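Malonyl coenzyme A-acyl carrier protein transacylase (Helicobacter pylori, PDB 2H1Y) probably catalyses transfer of the malonyl group from malonyl-CoA to holo-acyl carrier protein, giving malonyl-ACP and free coenzyme A. Local coordinates at residues 109-112 with 116-119; 123-128 with 223-228; 143-148 with 190-195; 153-158 with 174-179; 302-307 with 311-316. One frame throughout, in Å; residues are numbered along the deposited sequence.

Interaction 1: residues 109-112 with 116-119; sequences SAVS and ALDF
The C-terminal part of helix 105-116 and the tight turn into helix 119-137 bring Val-111 and Ser-112 against Ala-116 and Leu-117. In FabD-type acyltransferases this helix follows the nucleophile elbow, whose GHSLG sequence, as in relatives, probably carries the nucleophilic serine; the present contact lies toward the other end of the helix. The helical bonding widens here: Ala-116 N reaches back five residues to Val-111 O in a weak bond of 3.4 Å. Nearby, Val-111 CG1 lies 3.9 Å from Ala-116 CB, methyl against methyl. Leu-117 then leaves in an extended conformation (phi -160°), which carries its backbone back across Ser-112, with Leu-117 CB 3.4 Å from Ser-112 CA. The isobutyl group of Leu-117 packs on Leu-125 and Leu-229, and Asp-118 forms a salt bridge with Lys-230. The second tie is made by a side chain. With OG set opposite the backbone N (chi1 168°), the Ser-112 hydroxyl leaves the side of the helix and meets the returning backbone at Leu-117 O. Tyr-77 OH of helix 69-90 is hydrogen-bonded to the same OG, so this buried hydroxyl has two partners and links the turn to a third helix. Its bond to the main chain measures 2.8 Å from Ser-112 OG to Leu-117 O, with the donor tilted 31° from the carbonyl plane.

Interaction 2: residues 123-128 with 223-228; sequences LKLTHQ and ELLEKS
Leu-125 has CG opposite its backbone N (chi1 179°), which swings both methyls toward helix 218-228, where Leu-224 and Leu-225 hold CG opposite the carbonyl carbon. The two methyls of Leu-125 divide the work: CD1 lies 3.9 Å from Leu-224 CB, and CD2 meets Leu-225 CD2 at 4.1 Å. Leu-125 and Leu-224 lie alongside, pointing opposite ways, whereas Leu-225 crosses Leu-125 at about a right angle. The helices themselves run antiparallel, 177° between their directions, with the axes of the short segments 10.9 Å apart. This is side-by-side packing in the helical layer of the acyltransferase domain, where helix 119-137 has helix 105-116 against it at Leu-125, and Leu-225 also touches Leu-256 and Ser-257 of helix 249-259. One turn on, Gln-128 bends at chi2 (42°), so that its aliphatic part rather than its amide faces the partner. Leu-224 CD1 presses on this bend, 3.4 Å from Gln-128 CG and 4.0 Å from Gln-128 CB, the two side chains again nearly perpendicular. No hydrogen bond joins the two segments. Within the second helix the Ser-228 hydroxyl turns back on its own last turn, giving a weak bond of 3.0 Å from Ser-228 OG to Leu-224 O.

Interaction 3: residues 143-148 with 190-195; sequences SMMVVL and PTLKEM
Leu-192 faces strand 142-148 with both of its methyl groups, one for Met-145 and one for Val-147. Its CD1 meets the end of the methionine, Met-145 CE, at 3.8 Å, the two side chains reaching toward each other tip to tip. Its CD2 lies 4.0 Å from Val-147 CG1; here the side chains cross obliquely. The contact is thus a single leucine fork straddling two strand residues, apolar throughout and without a hydrogen bond between the segments. Met-145 spans the gap between sheet and helix because its chain is straight as far as SD, with CG opposite the backbone N (chi1 174°), and bends only at the last bond, chi3 77°, which turns CE to Leu-192. Being two residues apart on one strand, Met-145 and Val-147 point to the same face of the sheet, and Leu-192 points toward them from its helix. A second shell surrounds these three residues. Val-200 and Phe-202 of strand 199-202 press on Met-145, Leu-178 of strand 175-179 touches both Met-145 and Val-147, and Leu-155 and Leu-158 of helix 152-160 flank Leu-192. The topology is the beta-alpha-beta-beta-alpha-beta of the ferredoxin-like small subdomain found in FabD enzymes, with strand 142-148 between strands 175-179 and 199-202 in a four-stranded antiparallel sheet, and helices 189-195 and 152-160 side by side on the face that bears Met-145 and Val-147.

Interaction 4: residues 153-158 with 174-179; sequences ESLLSL and MQVVLA
Val-176 and Leu-178 are the residues of strand 175-179 that touch Leu-155 of helix 152-160. Just before the strand, Met-174 takes a left-handed backbone conformation (phi 55°), turning the chain out of the neighbouring strand 165-172 in a hairpin. Val-176 then points at the helix and meets Leu-155 tip to tip. A single methyl makes this contact: Leu-155 CD1 sits over the branch point, 3.4 Å from Val-176 CB, with Val-176 CG1 at 3.6 Å and CG2 at 3.8 Å to the same methyl. Leu-155 reaches so far because its CG stands opposite the carbonyl carbon (chi1 -60°) and extends toward the sheet. Val-177, next along, turns to the other face, where it packs on Met-144 and Asn-169. These helix-to-sheet contacts belong to the ferredoxin-like small subdomain, in which helix 152-160 packs on one face of the four-stranded antiparallel sheet, next to helix 189-195. Leu-178 returns to the helical side, its CD2 approaching the root of the same leucine, 4.4 Å from Leu-155 CB. Beyond the interface, the helix is stitched within its own turn: Glu-153 O accepts both Ser-157 N, at 3.1 Å, and Ser-157 OG, at 3.0 Å, the two donors arriving from opposite faces of the carbonyl plane.

Interaction 5: residues 302-307 with 311-316; sequences ISVGDN and DEAIEF
Ile-302 points from strand 301-304 straight at helix 307-320, and each branch of its side chain meets a different residue there. At CB the chain divides, with CG1 beside the backbone N (chi1 -61°) and CG2 opposite it. The CG2 methyl rests against the helix backbone, 4.0 Å from Ala-313 N, and has Ala-313 CB at 4.3 Å. The other arm, CG1, passes Glu-312, whose extended chain crosses it at a slant and leaves Glu-312 OE1 3.9 Å from Ile-302 CG1, a carboxylate oxygen beside aliphatic carbon at the margin of the contact. At the tip, Ile-302 CD1 comes to 4.3 Å from Phe-316 CB and approaches the phenyl ring obliquely. Two residues on, Val-304 completes the apolar patch: its CG2 lies 3.9 Å from Ala-313 CB, so the small alanine is shared by both strand residues. After Gly-305 and Asp-306 the chain enters the helix, whose first turn is closed by Asp-311 N to Asn-307 O at 2.9 Å with an N-H...O angle of 152°. Phe-316 also packs on Ile-279 and Phe-281 of the adjacent strand 279-283, while Leu-87 of helix 69-90 lies against Ala-313. Strand and helix axes are 129° apart in direction and 8.2 Å at closest approach. This is a beta-alpha unit at the border of the alpha/beta hydrolase-like core: outermost strand 301-304 of the mostly parallel central sheet, overlaid by the C-terminal helix.

In the fold
From the N terminus, interaction 1 comes first, a short closure between helix 105-116 and the turn into helix 119-137. Interaction 2 opens immediately afterwards and closes only at helix 218-228; it touches interaction 1 through Leu-117, which touches both of its helices. The long loop it spans contains the whole small subdomain. There interaction 3 ties strand 142-148 to helix 189-195, and interaction 4, within that span, ties helix 152-160 to strand 175-179; their centres are 8 Å apart on one sheet. Interaction 5 follows all of these in series, joining the last strand of the central sheet to the C-terminal helix. None of the loops cross.

Interaction 1: residues 109-112 with 116-119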
# COMPACT_ATOMS: atom_id res chain seq x y z
N SER A 109 2.14 -6.67 0.24
CA SER A 109 3.44 -6.64 -0.44
C SER A 109 4.57 -6.91 0.51
O SER A 109 5.40 -7.78 0.24
CB SER A 109 3.71 -5.31 -1.11
OG SER A 109 2.88 -5.13 -2.23
N ALA A 110 4.60 -6.16 1.62
CA ALA A 110 5.69 -6.24 2.60
C ALA A 110 5.78 -7.65 3.22
O ALA A 110 6.86 -8.27 3.21
CB ALA A 110 5.52 -5.19 3.64
N VAL A 111 4.65 -8.16 3.72
CA VAL A 111 4.53 -9.56 4.16
C VAL A 111 5.07 -10.57 3.12
O VAL A 111 5.86 -11.45 3.45
CB VAL A 111 3.06 -9.91 4.51
CG1 VAL A 111 2.86 -11.43 4.66
CG2 VAL A 111 2.62 -9.17 5.78
N SER A 112 4.65 -10.42 1.87
CA SER A 112 5.10 -11.31 0.81
C SER A 112 6.61 -11.32 0.67
O SER A 112 7.24 -12.37 0.69
CB SER A 112 4.45 -10.93 -0.52
OG SER A 112 5.08 -11.60 -1.60
N ALA A 116 6.78 -14.77 3.30
CA ALA A 116 5.60 -15.48 3.75
C ALA A 116 4.58 -15.67 2.64
O ALA A 116 3.47 -16.15 2.89
CB ALA A 116 4.97 -14.73 4.91
N LEU A 117 4.95 -15.31 1.42
CA LEU A 117 3.99 -15.32 0.33
C LEU A 117 4.70 -15.36 -1.01
O LEU A 117 5.38 -14.39 -1.38
CB LEU A 117 3.11 -14.09 0.46
CG LEU A 117 1.60 -14.15 0.32
CD1 LEU A 117 1.02 -15.42 0.91
CD2 LEU A 117 1.01 -12.92 1.00
N ASP A 118 4.58 -16.48 -1.72
CA ASP A 118 5.19 -16.66 -3.04
C ASP A 118 4.60 -15.70 -4.05
O ASP A 118 3.44 -15.25 -3.91
CB ASP A 118 5.00 -18.10 -3.57
CG ASP A 118 5.60 -19.14 -2.66
OD1 ASP A 118 6.62 -18.85 -2.00
OD2 ASP A 118 5.04 -20.26 -2.59
N PHE A 119 5.38 -15.44 -5.09
CA PHE A 119 4.95 -14.56 -6.17
C PHE A 119 3.51 -14.80 -6.64
O PHE A 119 2.66 -13.93 -6.47
CB PHE A 119 5.94 -14.59 -7.34
CG PHE A 119 5.63 -13.58 -8.40
CD1 PHE A 119 5.41 -12.25 -8.06
CD2 PHE A 119 5.54 -13.97 -9.72
CE1 PHE A 119 5.10 -11.32 -9.02
CE2 PHE A 119 5.23 -13.05 -10.71
CZ PHE A 119 5.02 -11.71 -10.36

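Interaction 2: residues 123-128 with 223-228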
# COMPACT_ATOMS: atom_id res chain seq x y z
N LEU A 123 -0.07 -12.42 -5.95
CA LEU A 123 -0.88 -11.85 -7.02
C LEU A 123 -2.33 -12.29 -6.88
O LEU A 123 -3.25 -11.46 -7.01
CB LEU A 123 -0.34 -12.27 -8.40
CG LEU A 123 1.03 -11.75 -8.85
CD1 LEU A 123 1.61 -12.63 -9.94
CD2 LEU A 123 0.98 -10.30 -9.32
N LYS A 124 -2.52 -13.58 -6.62
CA LYS A 124 -3.86 -14.16 -6.51
C LYS A 124 -4.58 -13.63 -5.28
O LYS A 124 -5.76 -13.26 -5.34
CB LYS A 124 -3.82 -15.68 -6.53
CG LYS A 124 -3.84 -16.29 -7.94
CD LYS A 124 -3.75 -17.83 -7.89
CE LYS A 124 -4.46 -18.50 -9.09
NZ LYS A 124 -4.34 -20.01 -9.08
N LEU A 125 -3.86 -13.56 -4.16
CA LEU A 125 -4.43 -12.96 -2.97
C LEU A 125 -4.79 -11.47 -3.19
O LEU A 125 -5.90 -11.05 -2.84
CB LEU A 125 -3.51 -13.13 -1.76
CG LEU A 125 -4.02 -12.50 -0.45
CD1 LEU A 125 -5.06 -13.38 0.21
CD2 LEU A 125 -2.87 -12.26 0.50
N THR A 126 -3.87 -10.69 -3.77
CA THR A 126 -4.11 -9.26 -4.00
C THR A 126 -5.29 -9.02 -4.95
O THR A 126 -6.15 -8.18 -4.67
CB THR A 126 -2.84 -8.48 -4.46
OG1 THR A 126 -2.25 -9.12 -5.59
CG2 THR A 126 -1.80 -8.39 -3.32
N HIS A 127 -5.34 -9.76 -6.06
CA HIS A 127 -6.47 -9.68 -6.98
C HIS A 127 -7.77 -9.94 -6.23
O HIS A 127 -8.78 -9.26 -6.45
CB HIS A 127 -6.28 -10.67 -8.12
CG HIS A 127 -7.49 -10.84 -8.99
ND1 HIS A 127 -8.52 -11.70 -8.69
CD2 HIS A 127 -7.82 -10.27 -10.17
CE1 HIS A 127 -9.44 -11.65 -9.63
NE2 HIS A 127 -9.04 -10.78 -10.55
N GLN A 128 -7.73 -10.89 -5.31
CA GLN A 128 -8.91 -11.26 -4.54
C GLN A 128 -9.31 -10.15 -3.56
O GLN A 128 -10.50 -9.79 -3.47
CB GLN A 128 -8.66 -12.62 -3.85
CG GLN A 128 -9.87 -13.56 -3.64
CD GLN A 128 -10.86 -13.68 -4.81
OE1 GLN A 128 -12.07 -13.58 -4.60
NE2 GLN A 128 -10.36 -13.91 -6.02
N GLU A 223 -9.63 -16.76 5.60
CA GLU A 223 -9.52 -18.07 4.97
C GLU A 223 -8.42 -18.11 3.91
O GLU A 223 -7.59 -19.02 3.90
CB GLU A 223 -10.87 -18.46 4.37
CG GLU A 223 -10.92 -19.86 3.79
CD GLU A 223 -12.29 -20.16 3.17
OE1 GLU A 223 -12.84 -19.27 2.49
OE2 GLU A 223 -12.80 -21.29 3.38
N LEU A 224 -8.41 -17.12 3.03
CA LEU A 224 -7.40 -17.05 1.97
C LEU A 224 -5.96 -16.81 2.47
O LEU A 224 -5.01 -17.35 1.90
CB LEU A 224 -7.81 -16.03 0.92
CG LEU A 224 -8.87 -16.49 -0.09
CD1 LEU A 224 -8.63 -15.75 -1.40
CD2 LEU A 224 -8.88 -18.02 -0.35
N LEU A 225 -5.82 -16.03 3.54
CA LEU A 225 -4.54 -15.83 4.24
C LEU A 225 -3.97 -17.11 4.88
O LEU A 225 -2.78 -17.41 4.75
CB LEU A 225 -4.69 -14.73 5.31
CG LEU A 225 -4.82 -13.29 4.81
CD1 LEU A 225 -5.54 -12.40 5.82
CD2 LEU A 225 -3.45 -12.73 4.51
N GLU A 226 -4.84 -17.84 5.57
CA GLU A 226 -4.48 -19.11 6.21
C GLU A 226 -4.00 -20.12 5.20
O GLU A 226 -3.01 -20.80 5.42
CB GLU A 226 -5.67 -19.70 6.99
CG GLU A 226 -5.50 -19.63 8.49
CD GLU A 226 -4.31 -20.44 8.94
OE1 GLU A 226 -4.10 -21.54 8.37
OE2 GLU A 226 -3.59 -19.98 9.84
N LYS A 227 -4.69 -20.19 4.07
CA LYS A 227 -4.37 -21.11 3.00
C LYS A 227 -3.12 -20.68 2.22
O LYS A 227 -2.45 -21.51 1.64
CB LYS A 227 -5.59 -21.24 2.10
CG LYS A 227 -5.54 -22.24 0.98
CD LYS A 227 -6.59 -21.84 -0.07
CE LYS A 227 -6.49 -22.67 -1.34
NZ LYS A 227 -6.71 -21.81 -2.54
N SER A 228 -2.80 -19.38 2.23
CA SER A 228 -1.74 -18.86 1.36
C SER A 228 -0.40 -18.52 2.01
O SER A 228 0.64 -18.58 1.35
CB SER A 228 -2.25 -17.63 0.59
OG SER A 228 -3.16 -18.01 -0.42

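Interaction 3: residues 143-148 with 190-195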
# COMPACT_ATOMS: atom_id res chain seq x y z
N SER A 143 -17.49 5.49 -1.35
CA SER A 143 -16.33 6.19 -1.83
C SER A 143 -15.34 6.54 -0.72
O SER A 143 -15.59 6.27 0.45
CB SER A 143 -16.73 7.46 -2.58
OG SER A 143 -15.64 7.89 -3.36
N MET A 144 -14.22 7.13 -1.13
CA MET A 144 -13.24 7.69 -0.21
C MET A 144 -12.92 9.15 -0.54
O MET A 144 -12.97 9.56 -1.71
CB MET A 144 -12.01 6.78 -0.15
CG MET A 144 -12.26 5.56 0.74
SD MET A 144 -11.02 4.29 0.62
CE MET A 144 -9.79 4.84 1.80
N MET A 145 -12.61 9.94 0.47
CA MET A 145 -12.48 11.38 0.28
C MET A 145 -11.29 11.96 1.03
O MET A 145 -11.26 11.97 2.27
CB MET A 145 -13.79 12.06 0.72
CG MET A 145 -13.78 13.58 0.72
SD MET A 145 -15.36 14.32 1.20
CE MET A 145 -15.34 14.09 2.98
N VAL A 146 -10.32 12.49 0.28
CA VAL A 146 -9.15 13.13 0.90
C VAL A 146 -9.53 14.49 1.49
O VAL A 146 -10.06 15.34 0.79
CB VAL A 146 -7.95 13.28 -0.09
CG1 VAL A 146 -6.72 13.74 0.64
CG2 VAL A 146 -7.61 11.99 -0.75
N VAL A 147 -9.25 14.69 2.77
CA VAL A 147 -9.36 16.01 3.40
C VAL A 147 -7.96 16.54 3.73
O VAL A 147 -7.10 15.79 4.12
CB VAL A 147 -10.23 15.97 4.69
CG1 VAL A 147 -10.59 17.39 5.12
CG2 VAL A 147 -11.51 15.17 4.49
N LEU A 148 -7.75 17.84 3.58
CA LEU A 148 -6.44 18.43 3.83
C LEU A 148 -6.53 19.59 4.81
O LEU A 148 -7.27 20.54 4.59
CB LEU A 148 -5.84 18.92 2.52
CG LEU A 148 -4.39 18.54 2.26
CD1 LEU A 148 -4.35 17.44 1.16
CD2 LEU A 148 -3.61 19.78 1.82
N PRO A 190 -19.51 21.76 3.90
CA PRO A 190 -19.57 23.10 4.49
C PRO A 190 -19.07 23.13 5.93
O PRO A 190 -18.63 24.18 6.41
CB PRO A 190 -21.07 23.45 4.47
CG PRO A 190 -21.75 22.32 3.73
CD PRO A 190 -20.84 21.14 3.79
N THR A 191 -19.16 21.99 6.61
CA THR A 191 -18.67 21.82 7.97
C THR A 191 -17.15 21.64 7.95
O THR A 191 -16.44 22.19 8.79
CB THR A 191 -19.36 20.60 8.63
OG1 THR A 191 -20.72 20.52 8.18
CG2 THR A 191 -19.31 20.70 10.15
N LEU A 192 -16.65 20.87 6.99
CA LEU A 192 -15.21 20.69 6.84
C LEU A 192 -14.56 22.02 6.51
O LEU A 192 -13.55 22.38 7.11
CB LEU A 192 -14.91 19.68 5.74
CG LEU A 192 -15.14 18.22 6.09
CD1 LEU A 192 -15.20 17.36 4.83
CD2 LEU A 192 -14.08 17.73 7.02
N LYS A 193 -15.18 22.73 5.58
CA LYS A 193 -14.72 24.05 5.16
C LYS A 193 -14.51 24.92 6.39
O LYS A 193 -13.44 25.51 6.57
CB LYS A 193 -15.75 24.69 4.23
CG LYS A 193 -15.42 26.13 3.79
CD LYS A 193 -15.02 26.21 2.33
CE LYS A 193 -16.22 26.60 1.45
NZ LYS A 193 -15.83 26.75 0.01
N GLU A 194 -15.54 24.97 7.23
CA GLU A 194 -15.55 25.82 8.40
C GLU A 194 -14.52 25.37 9.43
O GLU A 194 -14.10 26.16 10.27
CB GLU A 194 -16.94 25.77 9.02
CG GLU A 194 -17.22 26.85 10.03
CD GLU A 194 -18.52 26.61 10.76
OE1 GLU A 194 -18.79 27.34 11.73
OE2 GLU A 194 -19.27 25.70 10.37
N MET A 195 -14.13 24.11 9.36
CA MET A 195 -13.14 23.54 10.28
C MET A 195 -11.71 23.81 9.77
O MET A 195 -10.74 23.54 10.47
CB MET A 195 -13.37 22.04 10.46
CG MET A 195 -14.66 21.64 11.17
SD MET A 195 -14.89 19.82 11.29
CE MET A 195 -13.70 19.43 12.57

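Interaction 4: residues 153-158 with 174-179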
# COMPACT_ATOMS: atom_id res chain seq x y z
N GLU A 153 -7.72 14.56 15.22
CA GLU A 153 -8.70 14.40 16.32
C GLU A 153 -10.06 15.02 16.01
O GLU A 153 -11.10 14.47 16.41
CB GLU A 153 -8.15 14.89 17.67
CG GLU A 153 -6.96 15.84 17.63
CD GLU A 153 -5.62 15.16 17.24
OE1 GLU A 153 -4.99 14.47 18.09
OE2 GLU A 153 -5.18 15.33 16.07
N SER A 154 -10.06 16.13 15.29
CA SER A 154 -11.30 16.79 14.91
C SER A 154 -12.13 15.97 13.93
O SER A 154 -13.36 15.99 14.00
CB SER A 154 -11.00 18.16 14.33
OG SER A 154 -10.69 19.05 15.37
N LEU A 155 -11.47 15.24 13.04
CA LEU A 155 -12.21 14.42 12.08
C LEU A 155 -12.67 13.14 12.73
O LEU A 155 -13.74 12.61 12.40
CB LEU A 155 -11.35 14.10 10.86
CG LEU A 155 -10.85 15.31 10.08
CD1 LEU A 155 -9.72 14.96 9.16
CD2 LEU A 155 -11.98 15.88 9.30
N LEU A 156 -11.87 12.64 13.67
CA LEU A 156 -12.26 11.48 14.43
C LEU A 156 -13.60 11.75 15.09
O LEU A 156 -14.57 11.01 14.87
CB LEU A 156 -11.18 11.12 15.45
CG LEU A 156 -11.18 9.64 15.83
CD1 LEU A 156 -10.46 8.76 14.78
CD2 LEU A 156 -10.56 9.43 17.21
N SER A 157 -13.69 12.83 15.86
CA SER A 157 -14.96 13.11 16.54
C SER A 157 -16.07 13.56 15.61
O SER A 157 -17.24 13.32 15.91
CB SER A 157 -14.79 14.07 17.72
OG SER A 157 -13.91 15.11 17.39
N LEU A 158 -15.72 14.17 14.49
CA LEU A 158 -16.75 14.48 13.49
C LEU A 158 -17.34 13.20 12.89
O LEU A 158 -18.56 13.09 12.75
CB LEU A 158 -16.22 15.39 12.39
CG LEU A 158 -17.09 15.54 11.14
CD1 LEU A 158 -18.40 16.22 11.45
CD2 LEU A 158 -16.36 16.34 10.10
N MET A 174 -1.50 16.50 8.22
CA MET A 174 -2.93 16.85 8.23
C MET A 174 -3.67 16.40 6.99
O MET A 174 -4.59 17.06 6.50
CB MET A 174 -3.09 18.34 8.51
CG MET A 174 -2.45 18.70 9.87
SD MET A 174 -2.81 20.37 10.38
CE MET A 174 -4.51 20.22 10.92
N GLN A 175 -3.25 15.24 6.47
CA GLN A 175 -3.95 14.59 5.37
C GLN A 175 -4.70 13.37 5.90
O GLN A 175 -4.09 12.42 6.40
CB GLN A 175 -2.98 14.18 4.26
CG GLN A 175 -3.70 13.88 2.95
CD GLN A 175 -2.96 12.90 2.06
OE1 GLN A 175 -3.24 11.68 2.08
NE2 GLN A 175 -2.02 13.41 1.27
N VAL A 176 -6.03 13.40 5.78
CA VAL A 176 -6.88 12.33 6.29
C VAL A 176 -7.87 11.87 5.23
O VAL A 176 -8.57 12.67 4.62
CB VAL A 176 -7.58 12.75 7.63
CG1 VAL A 176 -8.58 11.72 8.11
CG2 VAL A 176 -6.51 13.00 8.74
N VAL A 177 -7.91 10.57 5.00
CA VAL A 177 -8.84 10.01 4.04
C VAL A 177 -10.04 9.46 4.79
O VAL A 177 -9.89 8.71 5.74
CB VAL A 177 -8.17 8.93 3.18
CG1 VAL A 177 -9.15 8.38 2.14
CG2 VAL A 177 -6.95 9.51 2.48
N LEU A 178 -11.24 9.87 4.37
CA LEU A 178 -12.48 9.42 4.97
C LEU A 178 -13.15 8.40 4.07
O LEU A 178 -12.96 8.44 2.85
CB LEU A 178 -13.42 10.58 5.29
CG LEU A 178 -12.86 11.75 6.11
CD1 LEU A 178 -13.89 12.87 6.22
CD2 LEU A 178 -12.31 11.37 7.49
N ALA A 179 -13.92 7.48 4.66
CA ALA A 179 -14.61 6.48 3.85
C ALA A 179 -16.09 6.48 4.18
O ALA A 179 -16.48 6.85 5.28
CB ALA A 179 -14.01 5.12 4.07

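Interaction 5: residues 302-307 with 311-316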
# COMPACT_ATOMS: atom_id res chain seq x y z
N ILE A 302 14.70 7.12 -1.05
CA ILE A 302 14.98 6.88 -2.46
C ILE A 302 13.82 6.06 -2.99
O ILE A 302 13.48 5.03 -2.42
CB ILE A 302 16.28 6.07 -2.65
CG1 ILE A 302 17.46 6.84 -2.07
CG2 ILE A 302 16.50 5.74 -4.14
CD1 ILE A 302 18.26 6.02 -1.15
N SER A 303 13.20 6.53 -4.07
CA SER A 303 12.11 5.78 -4.67
C SER A 303 12.67 4.87 -5.74
O SER A 303 13.45 5.30 -6.58
CB SER A 303 10.96 6.67 -5.18
OG SER A 303 11.43 7.89 -5.72
N VAL A 304 12.31 3.60 -5.68
CA VAL A 304 12.82 2.60 -6.60
C VAL A 304 11.65 2.11 -7.44
O VAL A 304 11.03 1.08 -7.14
CB VAL A 304 13.46 1.42 -5.84
CG1 VAL A 304 14.17 0.47 -6.80
CG2 VAL A 304 14.42 1.94 -4.75
N GLY A 305 11.32 2.86 -8.49
CA GLY A 305 10.29 2.44 -9.42
C GLY A 305 10.80 2.36 -10.84
O GLY A 305 10.10 1.88 -11.74
N ASP A 306 12.06 2.79 -11.02
CA ASP A 306 12.67 3.13 -12.30
C ASP A 306 13.97 2.38 -12.34
O ASP A 306 14.47 2.00 -11.29
CB ASP A 306 13.09 4.60 -12.29
CG ASP A 306 12.01 5.53 -12.76
OD1 ASP A 306 11.26 5.18 -13.69
OD2 ASP A 306 11.93 6.64 -12.21
N ASN A 307 14.56 2.25 -13.52
CA ASN A 307 15.95 1.84 -13.58
C ASN A 307 16.88 2.89 -12.93
O ASN A 307 17.90 2.56 -12.33
CB ASN A 307 16.37 1.54 -15.01
CG ASN A 307 17.68 0.77 -15.07
OD1 ASN A 307 18.15 0.22 -14.05
ND2 ASN A 307 18.29 0.72 -16.26
N ASP A 311 19.22 2.22 -9.78
CA ASP A 311 20.65 2.52 -9.76
C ASP A 311 21.03 3.44 -8.63
O ASP A 311 22.13 3.34 -8.09
CB ASP A 311 21.08 3.13 -11.08
CG ASP A 311 21.24 2.11 -12.17
OD1 ASP A 311 20.48 1.12 -12.21
OD2 ASP A 311 22.14 2.29 -13.00
N GLU A 312 20.11 4.32 -8.25
CA GLU A 312 20.40 5.21 -7.15
C GLU A 312 20.41 4.50 -5.80
O GLU A 312 21.24 4.80 -4.95
CB GLU A 312 19.44 6.38 -7.14
CG GLU A 312 19.90 7.44 -6.18
CD GLU A 312 18.90 8.54 -6.05
OE1 GLU A 312 18.81 9.11 -4.93
OE2 GLU A 312 18.21 8.83 -7.07
N ALA A 313 19.49 3.56 -5.60
CA ALA A 313 19.47 2.71 -4.40
C ALA A 313 20.75 1.89 -4.27
O ALA A 313 21.36 1.87 -3.20
CB ALA A 313 18.26 1.79 -4.43
N ILE A 314 21.16 1.22 -5.35
CA ILE A 314 22.40 0.44 -5.37
C ILE A 314 23.62 1.27 -4.97
O ILE A 314 24.43 0.81 -4.18
CB ILE A 314 22.69 -0.20 -6.75
CG1 ILE A 314 21.54 -1.10 -7.19
CG2 ILE A 314 23.96 -1.01 -6.69
CD1 ILE A 314 21.60 -1.51 -8.68
N GLU A 315 23.76 2.48 -5.51
CA GLU A 315 24.90 3.35 -5.17
C GLU A 315 24.92 3.62 -3.69
O GLU A 315 25.98 3.70 -3.09
CB GLU A 315 24.82 4.71 -5.87
CG GLU A 315 24.77 4.65 -7.37
CD GLU A 315 24.72 6.04 -8.00
OE1 GLU A 315 23.71 6.35 -8.71
OE2 GLU A 315 25.70 6.81 -7.79
N PHE A 316 23.74 3.78 -3.10
CA PHE A 316 23.70 4.14 -1.70
C PHE A 316 24.26 3.00 -0.85
O PHE A 316 25.06 3.23 0.07
CB PHE A 316 22.28 4.49 -1.24
CG PHE A 316 22.19 4.67 0.24
CD1 PHE A 316 22.40 5.92 0.80
CD2 PHE A 316 21.97 3.59 1.07
CE1 PHE A 316 22.35 6.08 2.17
CE2 PHE A 316 21.92 3.76 2.45
CZ PHE A 316 22.11 5.01 2.99